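Local atomic coordinates of MdbA (Actinomyces oris, PDB entry 4Z7X), a protein that is a thiol-disulfide oxidoreductase of the thioredoxin superfamily that probably forms disulfide bonds in proteins, in a pathway linked to sortase-mediated pilus assembly. Residues A[93-101]-A[180-191]. Sequence-based numbering, arbitrary orientation.
Sequences ALHPCKLLQ and WVKLGDEAFKAR
Asp-185 reaches from the flank of helix 180-190 to the backbone of the chain just beyond the strand, where its OD1 accepts a hydrogen bond from Lys-98 N at 2.7 Å. The donor comes in on the syn side, 31° out of the carboxylate plane, and the bond is fairly straight (158° at the hydrogen). OD2 lies beside Lys-98 CB and takes a hydrogen from a water that also donates to Lys-98 O, so both carboxylate oxygens are tied to one loop residue. The lysine's long chain runs extended past Val-181, CD against CG1 at 3.7 Å, and carries NZ away to Glu-103, a salt bridge, and to a hydrogen bond with Ser-106 OG.

About one helical turn beyond Asp-185, Phe-188 receives the sulfur of Cys-97 over one face of its ring; SG sits between its backbone N and carbonyl carbon (chi1 73°), 4.3 Å from the centroid. The flat ring suits two neighbours at once, for Leu-99 brings both branched methyls to its CE2-CZ end, CD1 lying 3.9 Å from CE2. Gly-184, having no side chain, lets Pro-96 O come to 3.3 Å from its CA, a CA-H...O contact. A second water donates to both Pro-96 O and Gly-184 O. Toward the helix start, the compact, apolar Pro-96 ring sets CG against the Trp-180 indole, 3.9 Å from CZ2, while the indole NE1 bonds to Ala-39 O.

Strand and helix run nearly perpendicular, joining the central sheet of the thioredoxin-like fold to a helix packed against it. The chemistry is divided: apolar groups and a polarisable sulfur fill the buried interface, while a carboxylate and two bridging waters serve backbone N-H and C=O groups of Pro-96, Lys-98 and Gly-184, probably fixing the loop's course.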
loop_
_atom_site.group_PDB
_atom_site.type_symbol
_atom_site.label_atom_id
_atom_site.label_comp_id
_atom_site.label_asym_id
_atom_site.label_seq_id
_atom_site.Cartn_x
_atom_site.Cartn_y
_atom_site.Cartn_z
ATOM N N ALA A 93 5.987 -5.070 -1.314
ATOM C CA ALA A 93 6.366 -3.749 -0.845
ATOM C C ALA A 93 5.417 -2.706 -1.418
ATOM O O ALA A 93 5.271 -2.600 -2.644
ATOM C CB ALA A 93 7.797 -3.434 -1.253
ATOM N N LEU A 94 4.740 -1.985 -0.532
ATOM C CA LEU A 94 3.736 -0.987 -0.905
ATOM C C LEU A 94 4.341 0.387 -0.757
ATOM O O LEU A 94 4.859 0.705 0.294
ATOM C CB LEU A 94 2.481 -1.110 -0.053
ATOM C CG LEU A 94 1.702 -2.420 -0.221
ATOM C CD1 LEU A 94 0.498 -2.475 0.699
ATOM C CD2 LEU A 94 1.275 -2.644 -1.634
ATOM N N HIS A 95 4.286 1.166 -1.845
ATOM C CA HIS A 95 4.924 2.491 -1.914
ATOM C C HIS A 95 3.858 3.562 -2.162
ATOM O O HIS A 95 3.392 3.702 -3.284
ATOM C CB HIS A 95 5.935 2.571 -3.054
ATOM C CG HIS A 95 7.067 1.601 -2.989
ATOM N ND1 HIS A 95 8.373 1.987 -2.733
ATOM C CD2 HIS A 95 7.106 0.260 -3.210
ATOM C CE1 HIS A 95 9.162 0.923 -2.797
ATOM N NE2 HIS A 95 8.422 -0.133 -3.102
ATOM N N PRO A 96 3.484 4.330 -1.123
ATOM C CA PRO A 96 2.418 5.315 -1.269
ATOM C C PRO A 96 2.947 6.615 -1.846
ATOM O O PRO A 96 4.079 6.983 -1.599
ATOM C CB PRO A 96 1.968 5.533 0.178
ATOM C CG PRO A 96 3.236 5.386 0.954
ATOM C CD PRO A 96 3.997 4.293 0.251
ATOM N N CYS A 97 2.107 7.298 -2.604
ATOM C CA CYS A 97 2.344 8.682 -2.976
ATOM C C CYS A 97 1.060 9.478 -3.123
ATOM O O CYS A 97 -0.027 8.951 -2.978
ATOM C CB CYS A 97 3.198 8.729 -4.253
ATOM S SG CYS A 97 2.294 8.245 -5.732
ATOM N N LYS A 98 1.207 10.766 -3.387
ATOM C CA LYS A 98 0.088 11.671 -3.563
ATOM C C LYS A 98 0.199 12.340 -4.937
ATOM O O LYS A 98 0.028 13.562 -5.073
ATOM C CB LYS A 98 0.082 12.687 -2.410
ATOM C CG LYS A 98 -1.169 13.553 -2.276
ATOM C CD LYS A 98 -1.197 14.321 -0.943
ATOM C CE LYS A 98 -2.262 15.397 -0.924
ATOM N NZ LYS A 98 -2.245 16.255 0.292
ATOM N N LEU A 99 0.456 11.537 -5.961
ATOM C CA LEU A 99 0.662 12.067 -7.304
ATOM C C LEU A 99 -0.501 12.937 -7.783
ATOM O O LEU A 99 -0.287 13.956 -8.414
ATOM C CB LEU A 99 0.871 10.890 -8.259
ATOM C CG LEU A 99 1.159 11.240 -9.709
ATOM C CD1 LEU A 99 2.468 12.028 -9.810
ATOM C CD2 LEU A 99 1.251 9.987 -10.534
ATOM N N LEU A 100 -1.732 12.541 -7.464
ATOM C CA LEU A 100 -2.906 13.221 -7.976
ATOM C C LEU A 100 -3.318 14.442 -7.145
ATOM O O LEU A 100 -4.301 15.114 -7.453
ATOM C CB LEU A 100 -4.044 12.213 -8.126
ATOM C CG LEU A 100 -3.778 11.180 -9.191
ATOM C CD1 LEU A 100 -4.928 10.195 -9.163
ATOM C CD2 LEU A 100 -3.636 11.785 -10.597
ATOM N N GLN A 101 -2.576 14.720 -6.085
ATOM C CA GLN A 101 -2.730 15.954 -5.299
ATOM C C GLN A 101 -4.081 16.095 -4.627
ATOM O O GLN A 101 -4.529 17.207 -4.379
ATOM C CB GLN A 101 -2.467 17.198 -6.163
ATOM C CG GLN A 101 -1.215 17.097 -7.002
ATOM C CD GLN A 101 0.030 17.273 -6.212
ATOM O OE1 GLN A 101 0.134 18.190 -5.411
ATOM N NE2 GLN A 101 1.006 16.424 -6.458
ATOM N N TRP A 180 5.090 11.531 6.346
ATOM C CA TRP A 180 5.078 10.291 5.566
ATOM C C TRP A 180 4.567 10.555 4.157
ATOM O O TRP A 180 5.105 10.051 3.181
ATOM C CB TRP A 180 4.166 9.268 6.248
ATOM C CG TRP A 180 4.132 7.917 5.608
ATOM C CD1 TRP A 180 5.108 7.318 4.901
ATOM C CD2 TRP A 180 3.038 7.009 5.634
ATOM N NE1 TRP A 180 4.708 6.057 4.495
ATOM C CE2 TRP A 180 3.440 5.843 4.952
ATOM C CE3 TRP A 180 1.772 7.041 6.206
ATOM C CZ2 TRP A 180 2.604 4.757 4.773
ATOM C CZ3 TRP A 180 0.935 5.961 6.022
ATOM C CH2 TRP A 180 1.357 4.827 5.346
ATOM N N VAL A 181 3.500 11.332 4.053
ATOM C CA VAL A 181 2.944 11.726 2.753
ATOM C C VAL A 181 4.029 12.442 1.925
ATOM O O VAL A 181 4.279 12.107 0.767
ATOM C CB VAL A 181 1.711 12.624 2.943
ATOM C CG1 VAL A 181 1.179 13.132 1.629
ATOM C CG2 VAL A 181 0.631 11.901 3.739
ATOM N N LYS A 182 4.721 13.398 2.556
ATOM C CA LYS A 182 5.771 14.121 1.873
ATOM C C LYS A 182 6.899 13.156 1.398
ATOM O O LYS A 182 7.418 13.281 0.281
ATOM C CB LYS A 182 6.305 15.254 2.779
ATOM C CG LYS A 182 5.312 16.412 2.898
ATOM C CD LYS A 182 5.783 17.651 3.688
ATOM C CE LYS A 182 5.293 17.712 5.143
ATOM N NZ LYS A 182 3.972 18.396 5.356
ATOM N N LEU A 183 7.262 12.200 2.229
ATOM C CA LEU A 183 8.350 11.283 1.891
ATOM C C LEU A 183 7.955 10.395 0.711
ATOM O O LEU A 183 8.787 10.097 -0.162
ATOM C CB LEU A 183 8.721 10.421 3.101
ATOM C CG LEU A 183 9.889 9.474 2.932
ATOM C CD1 LEU A 183 11.202 10.209 2.663
ATOM C CD2 LEU A 183 10.052 8.650 4.207
ATOM N N GLY A 184 6.709 9.951 0.689
ATOM C CA GLY A 184 6.299 9.068 -0.425
ATOM C C GLY A 184 6.377 9.814 -1.747
ATOM O O GLY A 184 6.771 9.278 -2.760
ATOM N N ASP A 185 5.955 11.066 -1.735
ATOM C CA ASP A 185 6.064 11.904 -2.935
ATOM C C ASP A 185 7.542 12.132 -3.283
ATOM O O ASP A 185 7.912 12.079 -4.439
ATOM C CB ASP A 185 5.412 13.244 -2.693
ATOM C CG ASP A 185 3.955 13.204 -2.817
ATOM O OD1 ASP A 185 3.432 12.353 -3.590
ATOM O OD2 ASP A 185 3.315 14.081 -2.181
ATOM N N GLU A 186 8.384 12.363 -2.280
ATOM C CA GLU A 186 9.813 12.571 -2.515
ATOM C C GLU A 186 10.447 11.353 -3.176
ATOM O O GLU A 186 11.266 11.474 -4.093
ATOM C CB GLU A 186 10.527 12.907 -1.197
ATOM C CG GLU A 186 12.003 13.221 -1.364
ATOM C CD GLU A 186 12.758 13.455 -0.076
ATOM O OE1 GLU A 186 12.174 13.349 1.030
ATOM O OE2 GLU A 186 13.978 13.716 -0.187
ATOM N N ALA A 187 10.093 10.181 -2.686
ATOM C CA ALA A 187 10.641 8.936 -3.195
ATOM C C ALA A 187 10.164 8.648 -4.634
ATOM O O ALA A 187 10.921 8.179 -5.488
ATOM C CB ALA A 187 10.315 7.791 -2.261
ATOM N N PHE A 188 8.891 8.924 -4.894
ATOM C CA PHE A 188 8.320 8.708 -6.200
ATOM C C PHE A 188 9.030 9.619 -7.207
ATOM O O PHE A 188 9.458 9.164 -8.271
ATOM C CB PHE A 188 6.818 9.008 -6.163
ATOM C CG PHE A 188 6.098 8.718 -7.433
ATOM C CD1 PHE A 188 5.561 7.462 -7.662
ATOM C CD2 PHE A 188 5.979 9.689 -8.419
ATOM C CE1 PHE A 188 4.912 7.161 -8.838
ATOM C CE2 PHE A 188 5.297 9.420 -9.601
ATOM C CZ PHE A 188 4.774 8.155 -9.812
ATOM N N LYS A 189 9.239 10.891 -6.819
ATOM C CA LYS A 189 9.931 11.862 -7.686
ATOM C C LYS A 189 11.372 11.498 -7.934
ATOM O O LYS A 189 11.862 11.671 -9.062
ATOM C CB LYS A 189 9.879 13.297 -7.131
ATOM C CG LYS A 189 10.477 14.341 -8.090
ATOM C CD LYS A 189 11.221 15.457 -7.370
ATOM C CE LYS A 189 12.597 15.702 -7.987
ATOM N NZ LYS A 189 13.362 16.798 -7.313
ATOM N N ALA A 190 12.049 11.030 -6.889
ATOM C CA ALA A 190 13.474 10.721 -6.962
ATOM C C ALA A 190 13.735 9.662 -8.015
ATOM O O ALA A 190 14.712 9.732 -8.753
ATOM C CB ALA A 190 13.992 10.242 -5.615
ATOM N N ARG A 191 12.821 8.702 -8.096
ATOM C CA ARG A 191 12.945 7.568 -8.987
ATOM C C ARG A 191 12.368 7.811 -10.371
ATOM O O ARG A 191 12.385 6.900 -11.248
ATOM C CB ARG A 191 12.297 6.382 -8.318
ATOM C CG ARG A 191 13.063 6.044 -7.059
ATOM C CD ARG A 191 12.323 5.057 -6.273
ATOM N NE ARG A 191 13.211 4.452 -5.286
ATOM C CZ ARG A 191 12.805 4.025 -4.100
ATOM N NH1 ARG A 191 13.662 3.458 -3.256
ATOM N NH2 ARG A 191 11.566 4.246 -3.728
HETATM O O HOH W 1 6.672 6.438 -3.155
HETATM O O HOH W 2 1.657 15.513 -3.540
#